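Local coordinates for protein enoyl-CoA hydratase (Mycobacterium thermoresistibile, PDB 3T3W) that probably catalyses the hydration of enoyl-CoA thioesters in lipid metabolism, as a member of the crotonase-like family, and binds a zinc ion in this crystal, at residues F[121-126]-F[204-209]; F[135-140]-F[194-199]; F[161-166]-F[254-259]; F[167-172]-F[239-244]. One frame throughout, in Å; residues are numbered along the deposited sequence.

Contact 1. Residues F[121-126]-F[204-209]; sequences IAAVQG and DRLDAE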
loop_
_atom_site.group_PDB
_atom_site.type_symbol
_atom_site.label_atom_id
_atom_site.label_comp_id
_atom_site.label_asym_id
_atom_site.label_seq_id
_atom_site.Cartn_x
_atom_site.Cartn_y
_atom_site.Cartn_z
ATOM N N ILE F 121 1.700 0.939 28.638
ATOM C CA ILE F 121 0.503 0.218 29.019
ATOM C C ILE F 121 -0.521 1.209 29.541
ATOM O O ILE F 121 -0.207 2.000 30.438
ATOM C CB ILE F 121 0.804 -0.798 30.159
ATOM C CG1 ILE F 121 1.969 -1.736 29.802
ATOM C CG2 ILE F 121 -0.461 -1.583 30.495
ATOM C CD1 ILE F 121 2.524 -2.592 30.966
ATOM N N ALA F 122 -1.733 1.206 28.986
ATOM C CA ALA F 122 -2.852 1.983 29.548
ATOM C C ALA F 122 -3.699 1.117 30.479
ATOM O O ALA F 122 -4.031 -0.025 30.122
ATOM C CB ALA F 122 -3.738 2.558 28.427
ATOM N N ALA F 123 -4.069 1.669 31.631
ATOM C CA ALA F 123 -5.007 1.086 32.592
ATOM C C ALA F 123 -6.303 1.873 32.506
ATOM O O ALA F 123 -6.332 3.063 32.864
ATOM C CB ALA F 123 -4.435 1.175 34.009
ATOM N N VAL F 124 -7.349 1.239 31.987
ATOM C CA VAL F 124 -8.593 1.939 31.693
ATOM C C VAL F 124 -9.733 1.459 32.581
ATOM O O VAL F 124 -10.142 0.318 32.533
ATOM C CB VAL F 124 -9.003 1.828 30.205
ATOM C CG1 VAL F 124 -10.324 2.581 29.939
ATOM C CG2 VAL F 124 -7.878 2.327 29.313
ATOM N N GLN F 125 -10.269 2.381 33.381
ATOM C CA GLN F 125 -11.449 2.118 34.214
ATOM C C GLN F 125 -12.635 2.967 33.777
ATOM O O GLN F 125 -12.460 4.049 33.207
ATOM C CB GLN F 125 -11.129 2.416 35.674
ATOM C CG GLN F 125 -11.296 3.872 36.125
ATOM C CD GLN F 125 -10.106 4.742 35.826
ATOM O OE1 GLN F 125 -9.335 4.521 34.865
ATOM N NE2 GLN F 125 -9.969 5.791 36.629
ATOM N N GLY F 126 -13.840 2.496 34.069
ATOM C CA GLY F 126 -15.046 3.278 33.782
ATOM C C GLY F 126 -15.142 3.806 32.352
ATOM O O GLY F 126 -14.814 3.129 31.407
ATOM N N ASP F 204 -10.989 -3.294 41.244
ATOM C CA ASP F 204 -10.148 -3.057 42.405
ATOM C C ASP F 204 -8.719 -3.615 42.317
ATOM O O ASP F 204 -7.930 -3.355 43.208
ATOM C CB ASP F 204 -10.861 -3.500 43.690
ATOM C CG ASP F 204 -10.985 -4.979 43.839
ATOM O OD1 ASP F 204 -10.421 -5.790 43.064
ATOM O OD2 ASP F 204 -11.679 -5.364 44.817
ATOM N N ARG F 205 -8.403 -4.373 41.261
ATOM C CA ARG F 205 -7.065 -4.876 41.002
ATOM C C ARG F 205 -6.404 -4.256 39.792
ATOM O O ARG F 205 -5.287 -4.645 39.462
ATOM C CB ARG F 205 -7.075 -6.384 40.703
ATOM C CG ARG F 205 -7.274 -7.262 41.861
ATOM C CD ARG F 205 -6.444 -8.530 41.724
ATOM N NE ARG F 205 -6.759 -9.310 40.527
ATOM C CZ ARG F 205 -7.729 -10.218 40.454
ATOM N NH1 ARG F 205 -8.581 -10.413 41.450
ATOM N NH2 ARG F 205 -7.885 -10.918 39.350
ATOM N N LEU F 206 -7.079 -3.309 39.126
ATOM C CA LEU F 206 -6.545 -2.752 37.877
ATOM C C LEU F 206 -5.112 -2.197 38.025
ATOM O O LEU F 206 -4.236 -2.518 37.227
ATOM C CB LEU F 206 -7.502 -1.677 37.383
ATOM C CG LEU F 206 -7.028 -0.946 36.130
ATOM C CD1 LEU F 206 -6.831 -1.921 34.965
ATOM C CD2 LEU F 206 -8.022 0.174 35.775
ATOM N N ASP F 207 -4.877 -1.355 39.033
ATOM C CA ASP F 207 -3.563 -0.781 39.255
ATOM C C ASP F 207 -2.486 -1.838 39.559
ATOM O O ASP F 207 -1.390 -1.797 38.977
ATOM C CB ASP F 207 -3.585 0.284 40.354
ATOM C CG ASP F 207 -4.141 1.606 39.877
ATOM O OD1 ASP F 207 -3.999 1.934 38.659
ATOM O OD2 ASP F 207 -4.678 2.348 40.750
ATOM N N ALA F 208 -2.813 -2.800 40.415
ATOM C CA ALA F 208 -1.844 -3.857 40.782
ATOM C C ALA F 208 -1.514 -4.724 39.604
ATOM O O ALA F 208 -0.353 -5.031 39.383
ATOM C CB ALA F 208 -2.329 -4.741 41.979
ATOM N N GLU F 209 -2.525 -5.158 38.843
ATOM C CA GLU F 209 -2.271 -5.997 37.663
ATOM C C GLU F 209 -1.428 -5.279 36.642
ATOM O O GLU F 209 -0.541 -5.882 36.044
ATOM C CB GLU F 209 -3.564 -6.403 36.965
ATOM C CG GLU F 209 -4.512 -7.257 37.790
ATOM C CD GLU F 209 -4.511 -8.726 37.426
ATOM O OE1 GLU F 209 -3.794 -9.138 36.494
ATOM O OE2 GLU F 209 -5.234 -9.481 38.117
#
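Leu206 turns its CG anti to the backbone N (chi1 176°), and with chi2 near 60° this sends both methyl branches from the first turn of helix 206-217 against the strand that ends at Val124. The two branches spread along the chain: CG and CD1 rest on the methyl of Ala123, with Leu206 CG 4.0 Å from Ala123 CB, while CD2 reaches the end of Val124, 3.8 Å from its carbonyl carbon, and equally close to the CB of Gln125 just beyond the strand. In this crotonase-like fold the contact lays helix 206-217 on the sheet, where strand 120-124 runs between strands 67-72 and 141-145. Ile143 and Val201, on neighbouring strands, also touch Leu206. Alanine suits position 123 because its short side chain lets the helix come near, the CA atoms of Ala123 and Leu206 being 6.7 Å apart. Val124 points away from the helix, and its side chain packs on Phe77 and Ile142. Gln125 offers only its aliphatic base to the leucine: CG sits between the backbone N and the carbonyl carbon (chi1 85°), the chain bends at chi2, and the amide NE2 is hydrogen-bonded to the backbone oxygens of Ala72 and Gly74.

Contact 2. Residues F[135-140]-F[194-199]; sequences LCWPCD and TGMVNR. With EDO (1,2-ethanediol), chain H.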
loop_
_atom_site.group_PDB
_atom_site.type_symbol
_atom_site.label_atom_id
_atom_site.label_comp_id
_atom_site.label_asym_id
_atom_site.label_seq_id
_atom_site.Cartn_x
_atom_site.Cartn_y
_atom_site.Cartn_z
ATOM N N LEU F 135 -5.938 8.812 24.143
ATOM C CA LEU F 135 -4.957 8.630 25.207
ATOM C C LEU F 135 -4.534 7.167 25.340
ATOM O O LEU F 135 -3.362 6.918 25.590
ATOM C CB LEU F 135 -5.475 9.148 26.533
ATOM C CG LEU F 135 -6.049 10.593 26.524
ATOM C CD1 LEU F 135 -6.367 11.050 27.966
ATOM C CD2 LEU F 135 -5.086 11.579 25.825
ATOM N N CYS F 136 -5.463 6.212 25.213
ATOM C CA CYS F 136 -5.131 4.818 25.412
ATOM C C CYS F 136 -4.685 4.123 24.122
ATOM O O CYS F 136 -3.778 3.274 24.176
ATOM C CB CYS F 136 -6.277 4.041 26.100
ATOM S SG CYS F 136 -7.839 4.009 25.231
ATOM N N TRP F 137 -5.278 4.432 22.968
ATOM C CA TRP F 137 -4.844 3.751 21.733
ATOM C C TRP F 137 -3.367 3.861 21.423
ATOM O O TRP F 137 -2.783 2.875 20.947
ATOM C CB TRP F 137 -5.661 4.177 20.519
ATOM C CG TRP F 137 -7.025 3.568 20.392
ATOM C CD1 TRP F 137 -7.478 2.364 20.871
ATOM C CD2 TRP F 137 -8.124 4.110 19.603
ATOM N NE1 TRP F 137 -8.777 2.123 20.488
ATOM C CE2 TRP F 137 -9.222 3.143 19.708
ATOM C CE3 TRP F 137 -8.306 5.262 18.860
ATOM C CZ2 TRP F 137 -10.427 3.346 19.078
ATOM C CZ3 TRP F 137 -9.532 5.453 18.244
ATOM C CH2 TRP F 137 -10.554 4.509 18.330
ATOM N N PRO F 138 -2.724 5.017 21.694
ATOM C CA PRO F 138 -1.255 5.105 21.449
ATOM C C PRO F 138 -0.388 4.178 22.325
ATOM O O PRO F 138 0.780 3.967 22.031
ATOM C CB PRO F 138 -0.938 6.587 21.710
ATOM C CG PRO F 138 -2.251 7.246 21.334
ATOM C CD PRO F 138 -3.298 6.352 21.936
ATOM N N CYS F 139 -0.943 3.706 23.438
ATOM C CA CYS F 139 -0.234 2.767 24.279
ATOM C C CYS F 139 -0.150 1.407 23.576
ATOM O O CYS F 139 -1.016 1.034 22.790
ATOM C CB CYS F 139 -0.903 2.632 25.654
ATOM S SG CYS F 139 -0.855 4.148 26.669
ATOM N N ASP F 140 0.904 0.673 23.872
ATOM C CA ASP F 140 1.115 -0.627 23.289
ATOM C C ASP F 140 0.093 -1.658 23.735
ATOM O O ASP F 140 -0.377 -2.442 22.911
ATOM C CB ASP F 140 2.530 -1.129 23.568
ATOM C CG ASP F 140 3.583 -0.249 22.929
ATOM O OD1 ASP F 140 3.448 0.031 21.707
ATOM O OD2 ASP F 140 4.482 0.212 23.668
ATOM N N THR F 194 -12.107 -8.239 20.323
ATOM C CA THR F 194 -11.530 -7.715 19.086
ATOM C C THR F 194 -10.011 -7.609 19.164
ATOM O O THR F 194 -9.361 -7.417 18.145
ATOM C CB THR F 194 -12.080 -6.305 18.714
ATOM O OG1 THR F 194 -11.538 -5.314 19.611
ATOM C CG2 THR F 194 -13.616 -6.241 18.764
ATOM N N GLY F 195 -9.470 -7.701 20.372
ATOM C CA GLY F 195 -8.043 -7.566 20.616
ATOM C C GLY F 195 -7.597 -6.180 21.047
ATOM O O GLY F 195 -6.413 -5.994 21.423
ATOM N N MET F 196 -8.524 -5.213 21.039
ATOM C CA MET F 196 -8.219 -3.858 21.430
ATOM C C MET F 196 -7.745 -3.792 22.909
ATOM O O MET F 196 -6.921 -2.986 23.281
ATOM C CB MET F 196 -9.452 -2.971 21.244
ATOM C CG MET F 196 -9.281 -1.626 21.915
ATOM S SD MET F 196 -10.614 -0.508 21.509
ATOM C CE MET F 196 -10.629 0.522 22.993
ATOM N N VAL F 197 -8.347 -4.606 23.753
ATOM C CA VAL F 197 -7.948 -4.745 25.155
ATOM C C VAL F 197 -7.204 -6.084 25.306
ATOM O O VAL F 197 -7.704 -7.144 24.874
ATOM C CB VAL F 197 -9.197 -4.610 26.081
ATOM C CG1 VAL F 197 -8.954 -5.229 27.452
ATOM C CG2 VAL F 197 -9.618 -3.121 26.171
ATOM N N ASN F 198 -6.027 -6.042 25.948
ATOM C CA ASN F 198 -5.227 -7.236 26.161
ATOM C C ASN F 198 -5.798 -8.123 27.268
ATOM O O ASN F 198 -5.692 -9.342 27.197
ATOM C CB ASN F 198 -3.791 -6.850 26.545
ATOM C CG ASN F 198 -3.008 -6.246 25.375
ATOM O OD1 ASN F 198 -3.151 -5.073 25.087
ATOM N ND2 ASN F 198 -2.147 -7.059 24.729
ATOM N N ARG F 199 -6.330 -7.515 28.330
ATOM C CA ARG F 199 -6.748 -8.283 29.507
ATOM C C ARG F 199 -7.800 -7.461 30.231
ATOM O O ARG F 199 -7.681 -6.263 30.293
ATOM C CB ARG F 199 -5.579 -8.430 30.468
ATOM C CG ARG F 199 -4.470 -9.301 29.944
ATOM C CD ARG F 199 -3.542 -9.803 31.053
ATOM N NE ARG F 199 -2.282 -10.248 30.426
ATOM C CZ ARG F 199 -1.098 -10.227 31.029
ATOM N NH1 ARG F 199 -1.003 -9.757 32.272
ATOM N NH2 ARG F 199 -0.017 -10.688 30.394
HETATM C C1 EDO H . -1.348 -1.142 19.679
HETATM O O1 EDO H . -0.251 -1.901 20.097
HETATM C C2 EDO H . -1.212 -0.780 18.229
HETATM O O2 EDO H . -0.096 0.130 18.112
#
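A Met-aromatic contact joins Trp137, in the turn that follows helix 133-136, to Met196, in the loop between helix 188-194 and strand 199-201. The sulfur lies at the indole edge rather than over a face: Met196 SD is 4.5 Å from the centroid of the five-membered ring of Trp137 and 87° off the ring normal. Trp137 NE1 donates a weak hydrogen bond to Met196 SD, 3.4 Å long but nearly straight at 176°. Methionine suits the place because a long, flexible, apolar chain can carry a soft acceptor to a buried indole nitrogen; here it does so stretched out, with CG anti to the backbone N (chi1 168°) and the terminal methyl CE 3.5 Å from Trp137 NE1.

Trp137 itself stands in a type I beta turn from Cys136 to Cys139, closed by a bond of 3.0 Å from Cys139 N to Cys136 O, which leads the chain from helix 133-136 into strand 141-145. Gly195, with its positive phi, ends helix 188-194 in a Schellman motif just before Met196. Further along, the segments draw together more loosely at Asp140 and Asn198. Asn198 OD1 accepts from Ile142 N, while its ND2 is bonded to Glu178 of the second subunit. Asp140 forms salt bridges with Lys229 and with Lys177 of that second subunit. An ethanediol, probably from the crystallisation liquor, places O1 2.9 Å from Asp140 O in a hydrogen bond.

Contact 3. Residues F[161-166]-F[254-259]; sequences GVEYHG and TGHGNA. With ZN (zinc ion), chain T.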
loop_
_atom_site.group_PDB
_atom_site.type_symbol
_atom_site.label_atom_id
_atom_site.label_comp_id
_atom_site.label_asym_id
_atom_site.label_seq_id
_atom_site.Cartn_x
_atom_site.Cartn_y
_atom_site.Cartn_z
ATOM N N GLY F 161 -16.357 10.287 13.634
ATOM C CA GLY F 161 -15.375 9.659 14.516
ATOM C C GLY F 161 -14.322 10.679 14.928
ATOM O O GLY F 161 -14.129 11.721 14.254
ATOM N N VAL F 162 -13.596 10.374 15.992
ATOM C CA VAL F 162 -12.533 11.293 16.486
ATOM C C VAL F 162 -11.350 11.388 15.517
ATOM O O VAL F 162 -11.262 10.663 14.483
ATOM C CB VAL F 162 -12.056 10.889 17.895
ATOM C CG1 VAL F 162 -13.214 11.072 18.914
ATOM C CG2 VAL F 162 -11.535 9.440 17.900
ATOM N N GLU F 163 -10.426 12.285 15.874
ATOM C CA GLU F 163 -9.390 12.762 14.952
ATOM C C GLU F 163 -8.345 11.728 14.578
ATOM O O GLU F 163 -7.709 11.850 13.520
ATOM C CB GLU F 163 -8.657 13.930 15.641
ATOM C CG GLU F 163 -9.479 15.209 15.787
ATOM C CD GLU F 163 -10.442 15.287 16.993
ATOM O OE1 GLU F 163 -10.611 14.288 17.729
ATOM O OE2 GLU F 163 -11.071 16.368 17.151
ATOM N N TYR F 164 -8.143 10.733 15.438
ATOM C CA TYR F 164 -7.131 9.694 15.302
ATOM C C TYR F 164 -7.924 8.404 15.139
ATOM O O TYR F 164 -8.491 7.862 16.113
ATOM C CB TYR F 164 -6.278 9.658 16.562
ATOM C CG TYR F 164 -5.133 8.658 16.658
ATOM C CD1 TYR F 164 -3.824 9.052 16.417
ATOM C CD2 TYR F 164 -5.329 7.360 17.112
ATOM C CE1 TYR F 164 -2.748 8.167 16.549
ATOM C CE2 TYR F 164 -4.258 6.482 17.300
ATOM C CZ TYR F 164 -2.954 6.899 17.020
ATOM O OH TYR F 164 -1.866 6.067 17.206
ATOM N N HIS F 165 -8.025 7.959 13.900
ATOM C CA HIS F 165 -8.904 6.852 13.560
ATOM C C HIS F 165 -8.235 5.505 13.826
ATOM O O HIS F 165 -7.807 4.803 12.920
ATOM C CB HIS F 165 -9.414 6.949 12.107
ATOM C CG HIS F 165 -10.497 5.946 11.795
ATOM N ND1 HIS F 165 -11.815 6.212 12.016
ATOM C CD2 HIS F 165 -10.425 4.614 11.408
ATOM C CE1 HIS F 165 -12.529 5.108 11.716
ATOM N NE2 HIS F 165 -11.684 4.135 11.356
ATOM N N GLY F 166 -8.222 5.117 15.093
ATOM C CA GLY F 166 -7.809 3.783 15.508
ATOM C C GLY F 166 -8.917 2.747 15.300
ATOM O O GLY F 166 -8.656 1.553 15.326
ATOM N N THR F 254 -13.596 17.590 7.484
ATOM C CA THR F 254 -14.769 17.946 6.661
ATOM C C THR F 254 -16.033 18.000 7.545
ATOM O O THR F 254 -17.011 18.687 7.189
ATOM C CB THR F 254 -15.033 17.006 5.450
ATOM O OG1 THR F 254 -15.436 15.688 5.903
ATOM C CG2 THR F 254 -13.792 16.952 4.545
ATOM N N GLY F 255 -16.031 17.261 8.656
ATOM C CA GLY F 255 -17.156 17.324 9.615
ATOM C C GLY F 255 -17.242 18.664 10.261
ATOM O O GLY F 255 -18.321 19.310 10.340
ATOM N N HIS F 256 -16.090 19.129 10.711
ATOM C CA HIS F 256 -16.022 20.472 11.267
ATOM C C HIS F 256 -16.415 21.508 10.252
ATOM O O HIS F 256 -17.136 22.461 10.591
ATOM C CB HIS F 256 -14.639 20.830 11.789
ATOM C CG HIS F 256 -14.263 20.119 13.051
ATOM N ND1 HIS F 256 -15.018 20.219 14.189
ATOM C CD2 HIS F 256 -13.215 19.277 13.355
ATOM C CE1 HIS F 256 -14.439 19.500 15.160
ATOM N NE2 HIS F 256 -13.335 18.931 14.670
ATOM N N GLY F 257 -15.925 21.360 9.020
ATOM C CA GLY F 257 -16.264 22.273 7.948
ATOM C C GLY F 257 -17.756 22.327 7.706
ATOM O O GLY F 257 -18.369 23.408 7.562
ATOM N N ASN F 258 -18.385 21.171 7.709
ATOM C CA ASN F 258 -19.820 21.174 7.512
ATOM C C ASN F 258 -20.597 21.772 8.685
ATOM O O ASN F 258 -21.559 22.552 8.489
ATOM C CB ASN F 258 -20.339 19.781 7.239
ATOM C CG ASN F 258 -21.789 19.781 6.814
ATOM O OD1 ASN F 258 -22.134 20.412 5.838
ATOM N ND2 ASN F 258 -22.640 19.060 7.551
ATOM N N ALA F 259 -20.206 21.432 9.899
ATOM C CA ALA F 259 -20.888 21.939 11.117
ATOM C C ALA F 259 -20.819 23.456 11.156
ATOM O O ALA F 259 -21.816 24.138 11.471
ATOM C CB ALA F 259 -20.246 21.350 12.364
HETATM ZN ZN ZN T . -12.131 17.632 15.815
HETATM O O HOH W 1 -13.725 17.125 17.107
#
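Glu163 and His256 meet through a zinc ion, and the glutamate can be followed out to it. From CB, CG lies anti to the carbonyl carbon and beside the backbone N (chi1 -70°), which places Glu163 CG 3.6 Å from the zinc; the bend at chi2 (83°) then swings CD and the carboxylate toward the metal. At the tip the two oxygens part company: Glu163 OE2 binds the zinc at 2.1 Å, whereas Glu163 OE1 stays 4.1 Å from it, so the carboxylate is a monodentate ligand.

Across the ion, His256 reaches out from helix 241-263 and binds with NE2, also at 2.1 Å from the zinc. The two ring carbons beside NE2 are nearly equidistant from the metal, as expected when the ring nitrogen points its lone pair at the ion. The other nitrogen, ND1, is hydrogen-bonded to the backbone oxygen of Pro266, which would fix the rotation of the imidazole.

The site thus ties the loop before helix 167-171 to the long C-terminal helix 241-263. Glu102, from helix 95-115, binds through both carboxylate oxygens, and His252 lies one helical turn before His256; with Glu163, His256 and a water 2.1 Å from the zinc, the ion has six ligand atoms. Carboxylate oxygens and imidazole nitrogens are both common zinc ligands. Glu163 OE2 and His256 NE2, 4.2 Å apart, stand on opposite sides of the ion, almost trans, so the metal lies nearly on the line between them.

Contact 4. Residues F[167-172]-F[239-244]; sequences HTWELG and QGFYAA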
loop_
_atom_site.group_PDB
_atom_site.type_symbol
_atom_site.label_atom_id
_atom_site.label_comp_id
_atom_site.label_asym_id
_atom_site.label_seq_id
_atom_site.Cartn_x
_atom_site.Cartn_y
_atom_site.Cartn_z
ATOM N N HIS F 167 -10.160 3.220 15.134
ATOM C CA HIS F 167 -11.325 2.369 15.260
ATOM C C HIS F 167 -11.217 1.129 14.385
ATOM O O HIS F 167 -11.461 -0.007 14.846
ATOM C CB HIS F 167 -12.631 3.098 14.877
ATOM C CG HIS F 167 -12.795 4.468 15.490
ATOM N ND1 HIS F 167 -11.922 5.502 15.243
ATOM C CD2 HIS F 167 -13.804 4.984 16.300
ATOM C CE1 HIS F 167 -12.357 6.605 15.889
ATOM N NE2 HIS F 167 -13.523 6.293 16.523
ATOM N N THR F 168 -10.952 1.312 13.105
ATOM C CA THR F 168 -10.921 0.208 12.170
ATOM C C THR F 168 -9.832 -0.814 12.508
ATOM O O THR F 168 -10.040 -2.009 12.355
ATOM C CB THR F 168 -10.759 0.708 10.721
ATOM O OG1 THR F 168 -11.893 1.530 10.407
ATOM C CG2 THR F 168 -10.725 -0.445 9.669
ATOM N N TRP F 169 -8.663 -0.298 12.891
ATOM C CA TRP F 169 -7.508 -1.120 13.249
ATOM C C TRP F 169 -7.747 -1.898 14.517
ATOM O O TRP F 169 -7.329 -3.070 14.640
ATOM C CB TRP F 169 -6.312 -0.206 13.456
ATOM C CG TRP F 169 -5.948 0.574 12.211
ATOM C CD1 TRP F 169 -6.398 1.817 11.856
ATOM C CD2 TRP F 169 -5.108 0.119 11.115
ATOM N NE1 TRP F 169 -5.891 2.191 10.644
ATOM C CE2 TRP F 169 -5.120 1.187 10.122
ATOM C CE3 TRP F 169 -4.379 -1.042 10.854
ATOM C CZ2 TRP F 169 -4.383 1.109 8.965
ATOM C CZ3 TRP F 169 -3.616 -1.111 9.669
ATOM C CH2 TRP F 169 -3.635 -0.063 8.739
ATOM N N GLU F 170 -8.448 -1.284 15.453
ATOM C CA GLU F 170 -8.626 -1.831 16.814
ATOM C C GLU F 170 -9.826 -2.774 16.942
ATOM O O GLU F 170 -9.785 -3.760 17.686
ATOM C CB GLU F 170 -8.768 -0.679 17.794
ATOM C CG GLU F 170 -7.523 0.181 17.907
ATOM C CD GLU F 170 -6.411 -0.402 18.761
ATOM O OE1 GLU F 170 -6.628 -1.428 19.459
ATOM O OE2 GLU F 170 -5.331 0.237 18.769
ATOM N N LEU F 171 -10.885 -2.451 16.214
ATOM C CA LEU F 171 -12.182 -3.114 16.324
ATOM C C LEU F 171 -12.572 -3.970 15.119
ATOM O O LEU F 171 -13.489 -4.802 15.227
ATOM C CB LEU F 171 -13.260 -2.058 16.576
ATOM C CG LEU F 171 -13.078 -1.122 17.754
ATOM C CD1 LEU F 171 -14.107 0.029 17.717
ATOM C CD2 LEU F 171 -13.160 -1.885 19.080
ATOM N N GLY F 172 -11.898 -3.757 13.995
ATOM C CA GLY F 172 -12.347 -4.244 12.696
ATOM C C GLY F 172 -13.380 -3.266 12.109
ATOM O O GLY F 172 -14.039 -2.511 12.863
ATOM N N GLN F 239 1.330 -1.795 6.410
ATOM C CA GLN F 239 -0.099 -2.039 6.172
ATOM C C GLN F 239 -0.886 -0.779 5.862
ATOM O O GLN F 239 -2.005 -0.889 5.376
ATOM C CB GLN F 239 -0.766 -2.725 7.359
ATOM C CG GLN F 239 -0.328 -4.166 7.596
ATOM C CD GLN F 239 -0.962 -4.763 8.852
ATOM O OE1 GLN F 239 -1.690 -4.075 9.613
ATOM N NE2 GLN F 239 -0.761 -6.071 9.050
ATOM N N GLY F 240 -0.365 0.385 6.187
ATOM C CA GLY F 240 -1.022 1.656 5.870
ATOM C C GLY F 240 -1.438 2.503 7.056
ATOM O O GLY F 240 -2.113 3.524 6.871
ATOM N N PHE F 241 -1.009 2.159 8.268
ATOM C CA PHE F 241 -1.485 2.861 9.441
ATOM C C PHE F 241 -1.235 4.366 9.413
ATOM O O PHE F 241 -2.178 5.143 9.517
ATOM C CB PHE F 241 -0.943 2.217 10.736
ATOM C CG PHE F 241 -1.432 2.875 11.972
ATOM C CD1 PHE F 241 -2.737 2.687 12.391
ATOM C CD2 PHE F 241 -0.617 3.681 12.734
ATOM C CE1 PHE F 241 -3.244 3.324 13.525
ATOM C CE2 PHE F 241 -1.121 4.298 13.903
ATOM C CZ PHE F 241 -2.439 4.147 14.271
ATOM N N TYR F 242 0.028 4.796 9.262
ATOM C CA TYR F 242 0.320 6.235 9.195
ATOM C C TYR F 242 -0.511 6.930 8.112
ATOM O O TYR F 242 -1.160 7.951 8.375
ATOM C CB TYR F 242 1.804 6.468 8.891
ATOM C CG TYR F 242 2.158 7.944 8.863
ATOM C CD1 TYR F 242 2.188 8.682 7.669
ATOM C CD2 TYR F 242 2.505 8.594 10.030
ATOM C CE1 TYR F 242 2.561 10.022 7.679
ATOM C CE2 TYR F 242 2.828 9.977 10.031
ATOM C CZ TYR F 242 2.861 10.663 8.848
ATOM O OH TYR F 242 3.262 12.036 8.827
ATOM N N ALA F 243 -0.503 6.391 6.912
ATOM C CA ALA F 243 -1.226 7.005 5.781
ATOM C C ALA F 243 -2.748 7.064 6.048
ATOM O O ALA F 243 -3.382 8.073 5.742
ATOM C CB ALA F 243 -0.937 6.249 4.453
ATOM N N ALA F 244 -3.315 6.028 6.647
ATOM C CA ALA F 244 -4.751 5.968 6.913
ATOM C C ALA F 244 -5.143 6.952 7.993
ATOM O O ALA F 244 -6.171 7.657 7.904
ATOM C CB ALA F 244 -5.186 4.531 7.283
#
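Ala244 N donates to Gly240 O at 2.8 Å, the first-turn bond of helix 241-263, and both residues touch the indole of Trp169. No hydrogen bond crosses the contact itself. Gln239 OE1 lies 3.5 Å from Trp169 CZ3, at the edge of the indole and near its plane. The amide and the ring are almost coplanar, their planes 12° apart, and the two side chains run antiparallel alongside one another. Glutamine suits this place because its CB touches CZ3 and CH2 while the extended chain beyond brings OE1 to CZ3 near the ring plane.

Phe241 does the main work on the ring face. With CG anti to its backbone N (chi1 -178°), the phenyl presents an edge to the five-membered ring of Trp169 in a T-shaped pair, centroids 4.8 Å apart and planes at 82°. Of the phenyl carbons, CD1 comes nearest, 3.6 Å from Trp169 CE2; the backbone CA of Phe241 is closer still, 3.4 Å from Trp169 CZ2. Alongside, Phe241 CB makes a CH-pi contact, 4.2 Å from the centroid of the six-membered ring.

The indole, standing out from helix 167-171, is therefore lodged against the start of the long C-terminal helix. Gly240 occupies its N-cap position and, with positive phi, also closes the preceding helix in a Schellman motif. One turn on, the small Ala244 offers CB to the ring edge at 3.9 Å from Trp169 CZ2. The junction lies at subunit interfaces too: Trp169 packs on Gln239 of the fourth subunit, and Gln239 on Trp169 of the second.

Contacts 2, 3 and 4 all touch one another, while contact 1 joins them only through contact 2, where Ala122 CB lies 3.8 Å from Cys136 CB. Trp137 of contact 2 touches both of its other neighbours: its CZ3 is 3.4 Å from Tyr164 O of contact 3, and its NE1 is 3.5 Å from Glu170 CG of contact 4. Contacts 3 and 4 share helix 241-263 and meet where Tyr164 OH approaches Phe241 CZ at 3.6 Å. The zinc belongs to contact 3, about 13 Å from the Trp137 side chain; contact 1 lies across the chain's centre from contact 3, their centres about 29 Å apart.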